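PA_0080 (Pseudomonas aeruginosa, PDB 3ZHN) is an outer-membrane lipoprotein of the type VI secretion system (TssJ1), probably forming part of the membrane complex that fixes the apparatus in the cell envelope. Local coordinates at residues A[30-35]-A[137-142]; A[36-41]-A[143-148]. All coordinates share one frame; numbering follows the deposited sequence.

Contact 1 of 2, residues A[30-35]-A[137-142]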
loop_
_atom_site.group_PDB
_atom_site.type_symbol
_atom_site.label_atom_id
_atom_site.label_comp_id
_atom_site.label_asym_id
_atom_site.label_seq_id
_atom_site.Cartn_x
_atom_site.Cartn_y
_atom_site.Cartn_z
ATOM N N PRO A 30 9.987 4.071 -18.857
ATOM C CA PRO A 30 9.923 3.842 -17.412
ATOM C C PRO A 30 8.773 2.883 -17.009
ATOM O O PRO A 30 7.790 2.696 -17.724
ATOM C CB PRO A 30 9.565 5.234 -16.877
ATOM C CG PRO A 30 8.643 5.756 -17.940
ATOM C CD PRO A 30 9.278 5.317 -19.227
ATOM N N THR A 31 8.916 2.255 -15.872
ATOM C CA THR A 31 7.824 1.545 -15.270
ATOM C C THR A 31 6.893 2.638 -14.673
ATOM O O THR A 31 7.329 3.427 -13.874
ATOM C CB THR A 31 8.375 0.674 -14.141
ATOM O OG1 THR A 31 9.446 -0.197 -14.607
ATOM C CG2 THR A 31 7.242 -0.120 -13.539
ATOM N N ARG A 32 5.692 2.752 -15.171
ATOM C CA ARG A 32 4.730 3.749 -14.756
ATOM C C ARG A 32 3.575 3.117 -14.049
ATOM O O ARG A 32 3.012 2.156 -14.541
ATOM C CB ARG A 32 4.191 4.478 -15.981
ATOM C CG ARG A 32 3.447 5.741 -15.635
ATOM C CD ARG A 32 3.363 6.605 -16.879
ATOM N NE ARG A 32 4.666 7.068 -17.367
ATOM C CZ ARG A 32 5.305 8.125 -16.866
ATOM N NH1 ARG A 32 4.764 8.809 -15.856
ATOM N NH2 ARG A 32 6.475 8.502 -17.375
ATOM N N VAL A 33 3.216 3.699 -12.915
ATOM C CA VAL A 33 2.110 3.209 -12.112
ATOM C C VAL A 33 1.181 4.405 -11.823
ATOM O O VAL A 33 1.660 5.479 -11.419
ATOM C CB VAL A 33 2.606 2.577 -10.789
ATOM C CG1 VAL A 33 1.431 2.139 -9.912
ATOM C CG2 VAL A 33 3.614 1.495 -11.102
ATOM N N VAL A 34 -0.112 4.203 -12.049
ATOM C CA VAL A 34 -1.134 5.065 -11.587
ATOM C C VAL A 34 -2.011 4.296 -10.613
ATOM O O VAL A 34 -2.475 3.199 -10.947
ATOM C CB VAL A 34 -2.007 5.681 -12.696
ATOM C CG1 VAL A 34 -2.911 6.761 -12.107
ATOM C CG2 VAL A 34 -1.132 6.340 -13.779
ATOM N N ILE A 35 -2.200 4.868 -9.418
ATOM C CA ILE A 35 -3.027 4.286 -8.411
ATOM C C ILE A 35 -4.127 5.250 -8.045
ATOM O O ILE A 35 -3.842 6.418 -7.651
ATOM C CB ILE A 35 -2.236 3.965 -7.130
ATOM C CG1 ILE A 35 -1.200 2.842 -7.404
ATOM C CG2 ILE A 35 -3.174 3.550 -5.965
ATOM C CD1 ILE A 35 -0.177 2.708 -6.297
ATOM N N GLN A 137 9.141 -1.652 -17.049
ATOM C CA GLN A 137 9.135 -0.965 -18.311
ATOM C C GLN A 137 7.788 -1.042 -19.022
ATOM O O GLN A 137 7.683 -0.908 -20.245
ATOM C CB GLN A 137 10.316 -1.447 -19.166
ATOM C CG GLN A 137 11.678 -1.161 -18.483
ATOM C CD GLN A 137 11.983 -2.098 -17.315
ATOM O OE1 GLN A 137 12.164 -1.660 -16.143
ATOM N NE2 GLN A 137 12.042 -3.419 -17.617
ATOM N N ARG A 138 6.737 -1.173 -18.201
ATOM C CA ARG A 138 5.363 -1.214 -18.686
ATOM C C ARG A 138 4.493 -0.307 -17.791
ATOM O O ARG A 138 4.910 0.103 -16.682
ATOM C CB ARG A 138 4.818 -2.658 -18.659
ATOM C CG ARG A 138 5.596 -3.596 -19.539
ATOM C CD ARG A 138 4.977 -4.968 -19.534
ATOM N NE ARG A 138 5.800 -5.797 -20.411
ATOM C CZ ARG A 138 5.669 -5.823 -21.735
ATOM N NH1 ARG A 138 4.719 -5.124 -22.356
ATOM N NH2 ARG A 138 6.494 -6.574 -22.447
ATOM N N THR A 139 3.273 -0.012 -18.251
ATOM C CA THR A 139 2.322 0.818 -17.509
ATOM C C THR A 139 1.357 -0.048 -16.762
ATOM O O THR A 139 0.797 -0.914 -17.328
ATOM C CB THR A 139 1.590 1.786 -18.447
ATOM O OG1 THR A 139 2.544 2.727 -18.933
ATOM C CG2 THR A 139 0.434 2.501 -17.750
ATOM N N SER A 140 1.207 0.212 -15.460
ATOM C CA SER A 140 0.226 -0.449 -14.613
ATOM C C SER A 140 -0.695 0.563 -13.979
ATOM O O SER A 140 -0.227 1.500 -13.360
ATOM C CB SER A 140 0.926 -1.290 -13.502
ATOM O OG SER A 140 1.705 -2.345 -14.002
ATOM N N HIS A 141 -1.993 0.324 -14.074
ATOM C CA HIS A 141 -3.030 1.133 -13.449
ATOM C C HIS A 141 -3.753 0.267 -12.416
ATOM O O HIS A 141 -4.091 -0.878 -12.735
ATOM C CB HIS A 141 -3.985 1.757 -14.473
ATOM C CG HIS A 141 -3.380 2.839 -15.312
ATOM N ND1 HIS A 141 -4.146 3.644 -16.142
ATOM C CD2 HIS A 141 -2.115 3.335 -15.362
ATOM C CE1 HIS A 141 -3.362 4.524 -16.730
ATOM N NE2 HIS A 141 -2.118 4.346 -16.294
ATOM N N LEU A 142 -3.980 0.820 -11.246
ATOM C CA LEU A 142 -4.507 0.064 -10.104
ATOM C C LEU A 142 -5.580 0.900 -9.436
ATOM O O LEU A 142 -5.420 2.077 -9.187
ATOM C CB LEU A 142 -3.419 -0.274 -9.144
ATOM C CG LEU A 142 -2.225 -1.043 -9.646
ATOM C CD1 LEU A 142 -1.146 -1.038 -8.630
ATOM C CD2 LEU A 142 -2.594 -2.489 -9.907
HETATM O O HOH W 1 5.445 2.934 -19.526
HETATM O O HOH W 2 12.091 1.058 -15.352
#

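Contact 2 of 2, residues A[36-41]-A[143-148]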
loop_
_atom_site.group_PDB
_atom_site.type_symbol
_atom_site.label_atom_id
_atom_site.label_comp_id
_atom_site.label_asym_id
_atom_site.label_seq_id
_atom_site.Cartn_x
_atom_site.Cartn_y
_atom_site.Cartn_z
ATOM N N TRP A 36 -5.345 4.724 -8.132
ATOM C CA TRP A 36 -6.498 5.405 -7.579
ATOM C C TRP A 36 -6.809 4.773 -6.243
ATOM O O TRP A 36 -7.148 3.558 -6.163
ATOM C CB TRP A 36 -7.713 5.312 -8.476
ATOM C CG TRP A 36 -7.618 6.154 -9.683
ATOM C CD1 TRP A 36 -8.131 7.445 -9.872
ATOM C CD2 TRP A 36 -7.016 5.782 -10.925
ATOM N NE1 TRP A 36 -7.891 7.861 -11.149
ATOM C CE2 TRP A 36 -7.168 6.884 -11.795
ATOM C CE3 TRP A 36 -6.337 4.641 -11.378
ATOM C CZ2 TRP A 36 -6.719 6.868 -13.097
ATOM C CZ3 TRP A 36 -5.890 4.636 -12.698
ATOM C CH2 TRP A 36 -6.087 5.744 -13.535
ATOM N N LEU A 37 -6.726 5.588 -5.189
ATOM C CA LEU A 37 -6.965 5.135 -3.804
ATOM C C LEU A 37 -8.383 5.515 -3.421
ATOM O O LEU A 37 -8.748 6.678 -3.528
ATOM C CB LEU A 37 -6.002 5.840 -2.822
ATOM C CG LEU A 37 -4.470 5.658 -2.901
ATOM C CD1 LEU A 37 -3.797 6.604 -1.923
ATOM C CD2 LEU A 37 -4.148 4.222 -2.549
ATOM N N HIS A 38 -9.177 4.542 -2.951
ATOM C CA HIS A 38 -10.540 4.757 -2.596
ATOM C C HIS A 38 -10.698 4.356 -1.150
ATOM O O HIS A 38 -10.635 3.173 -0.814
ATOM C CB HIS A 38 -11.475 3.857 -3.454
ATOM C CG HIS A 38 -11.201 3.903 -4.896
ATOM N ND1 HIS A 38 -11.497 4.990 -5.704
ATOM C CD2 HIS A 38 -10.651 2.969 -5.696
ATOM C CE1 HIS A 38 -11.122 4.724 -6.939
ATOM N NE2 HIS A 38 -10.574 3.523 -6.960
ATOM N N ALA A 39 -10.862 5.354 -0.277
ATOM C CA ALA A 39 -11.069 5.074 1.133
ATOM C C ALA A 39 -12.553 4.905 1.357
ATOM O O ALA A 39 -13.332 5.834 1.117
ATOM C CB ALA A 39 -10.500 6.197 1.993
ATOM N N ALA A 40 -12.969 3.713 1.864
ATOM C CA ALA A 40 -14.394 3.440 1.949
ATOM C C ALA A 40 -15.090 4.335 2.992
ATOM O O ALA A 40 -14.441 4.822 3.909
ATOM C CB ALA A 40 -14.619 1.944 2.265
ATOM N N PRO A 41 -16.400 4.492 2.860
ATOM C CA PRO A 41 -17.182 5.172 3.879
ATOM C C PRO A 41 -17.080 4.560 5.246
ATOM O O PRO A 41 -17.203 5.244 6.214
ATOM C CB PRO A 41 -18.624 5.001 3.361
ATOM C CG PRO A 41 -18.539 4.843 1.898
ATOM C CD PRO A 41 -17.242 4.116 1.680
ATOM N N ASP A 143 -6.621 0.199 -9.002
ATOM C CA ASP A 143 -7.626 0.743 -8.084
ATOM C C ASP A 143 -7.397 0.028 -6.773
ATOM O O ASP A 143 -7.548 -1.238 -6.677
ATOM C CB ASP A 143 -9.034 0.454 -8.569
ATOM C CG ASP A 143 -9.464 1.486 -9.641
ATOM O OD1 ASP A 143 -9.595 2.687 -9.311
ATOM O OD2 ASP A 143 -9.642 1.092 -10.799
ATOM N N ILE A 144 -7.060 0.834 -5.742
ATOM C CA ILE A 144 -6.764 0.273 -4.429
ATOM C C ILE A 144 -7.834 0.802 -3.464
ATOM O O ILE A 144 -7.936 2.017 -3.250
ATOM C CB ILE A 144 -5.349 0.571 -3.975
ATOM C CG1 ILE A 144 -4.365 -0.083 -4.968
ATOM C CG2 ILE A 144 -5.108 0.026 -2.573
ATOM C CD1 ILE A 144 -2.916 0.031 -4.683
ATOM N N THR A 145 -8.627 -0.107 -2.874
ATOM C CA THR A 145 -9.677 0.222 -1.930
ATOM C C THR A 145 -9.157 -0.046 -0.536
ATOM O O THR A 145 -8.661 -1.147 -0.261
ATOM C CB THR A 145 -11.010 -0.514 -2.276
ATOM O OG1 THR A 145 -11.350 -0.132 -3.611
ATOM C CG2 THR A 145 -12.134 -0.073 -1.306
ATOM N N LEU A 146 -9.331 0.934 0.344
ATOM C CA LEU A 146 -9.117 0.758 1.758
ATOM C C LEU A 146 -10.493 0.566 2.412
ATOM O O LEU A 146 -11.253 1.521 2.565
ATOM C CB LEU A 146 -8.404 1.932 2.358
ATOM C CG LEU A 146 -7.032 2.232 1.690
ATOM C CD1 LEU A 146 -6.097 1.068 1.656
ATOM C CD2 LEU A 146 -7.136 2.982 0.370
ATOM N N GLY A 147 -10.807 -0.691 2.713
ATOM C CA GLY A 147 -12.095 -1.029 3.331
ATOM C C GLY A 147 -12.156 -0.914 4.849
ATOM O O GLY A 147 -11.256 -0.323 5.474
ATOM N N ALA A 148 -13.249 -1.376 5.419
ATOM C CA ALA A 148 -13.354 -1.358 6.858
ATOM C C ALA A 148 -12.147 -2.106 7.475
ATOM O O ALA A 148 -11.664 -1.676 8.564
ATOM C CB ALA A 148 -14.608 -2.040 7.298
#

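Contact 1 of 2, residues A[30-35]-A[137-142]
Strands 31-35 and 139-142 pair in parallel as the two central strands of a four-stranded mixed sheet, one of the two sheets of the TssJ beta-sandwich. Their backbone bonds start where Arg-32 N reaches Arg-138 O and continue to Leu-142 N on Val-34 O, 2.8 Å.

At the N-terminal end of the pairing a side chain bonds to the main chain. Thr-31 OG1, set beside its own backbone N by chi1 of -54°, accepts a nearly straight hydrogen bond from the backbone N of Gln-137, 2.9 Å. Water 2 joins this buried hydroxyl to Gln-137 OE1, and water 1 links Pro-30 O with Thr-139 OG1; Gln-137 and Thr-139 are exposed and can share water.

On the face of Arg-32, Val-34, Thr-139 and His-141, the valine and histidine stand side by side. Val-34 CB lies over one face of the imidazole, 3.9 Å from its centroid, a CH-pi contact, while CG2 comes to 3.4 Å from NE2 of His-141. On the face of Val-33, Ser-140, Ile-35 and Leu-142, Ile-35 CG1 meets Leu-142 CD1 at 4.1 Å, branched and long apolar chains suited to burial.

The chemistry thus passes from a water-bridged polar end to apolar packing around Ile-35 and Leu-142, with main-chain bonds supplying the continuous link.

Contact 2 of 2, residues A[36-41]-A[143-148]
His-38 and Asp-143 meet diagonally across two parallel strands, the aspartate lying opposite Trp-36, two residues before the histidine. Chi1 of -49° sets the imidazole beside its own backbone N, and the ring leans back along the strand. NE2 of His-38 gives its N-H to Asp-143 OD1 at 2.7 Å. The oxygen lies practically in the ring plane, but the donor reaches it on the anti side, 29° out of the carboxylate plane; ring and carboxylate are turned 27° apart.

The same OD1 touches Trp-36 CB at 3.3 Å and forms a salt bridge with Arg-156, which also makes a cation-pi contact with the indole. The other ring nitrogen, ND1, hydrogen-bonds Glu-100 OE1 on the neighbouring strand 100-107. Histidine suits this place because its two nitrogens can address separate acidic partners. Thr-145 OG1 approaches CD2 of His-38 at 3.8 Å.

The other face is apolar and looks toward the second sheet. Leu-37 and Ile-144 run side by side, CD2 of the leucine 4.1 Å from CB of the isoleucine, and Leu-37 continues onto Leu-56. Leu-146 bends its CD2 to 3.7 Å from His-38 O, and packs on Leu-54.

Backbone bonds run from Ile-144 N on Trp-36 O to Ala-40 N on Leu-146 O, 2.9 Å, the last from Ala-40, just past its strand, to the end residue of the other. There Ala-40 CB rests 4.0 Å from Gly-147 CA.

Glu-100 and Asp-143 would probably favour a protonated imidazole, an effect Arg-156 may temper; the polar face links strands 31-39, 100-107 and 139-146 with Arg-156 by hydrogen bonds and a salt bridge.

How the contacts relate
Contacts 1 and 2 are successive halves of one parallel pairing, strand 31-39 with strand 139-146, their centres about 19 Å apart. Leu-142 O and Trp-36 N probably hydrogen-bond across the junction, so the register continues unbroken. Trp-36 also meets His-141 edge-to-face, and Ile-35 CG2 packs on Ile-144 CD1, so the halves meet on both faces. Both are partly buried. Contact 1 is the outlying half, about 15 Å from the chain centre, with four exposed residues and bridging waters; contact 2, at about 11 Å, has none of its touching residues exposed. Each has a largely apolar inner face, interrupted by Ser-140 in contact 1. On the other face, valine covers histidine in 30-35/137-142, whereas 36-41/143-148 uses a histidine-aspartate bond.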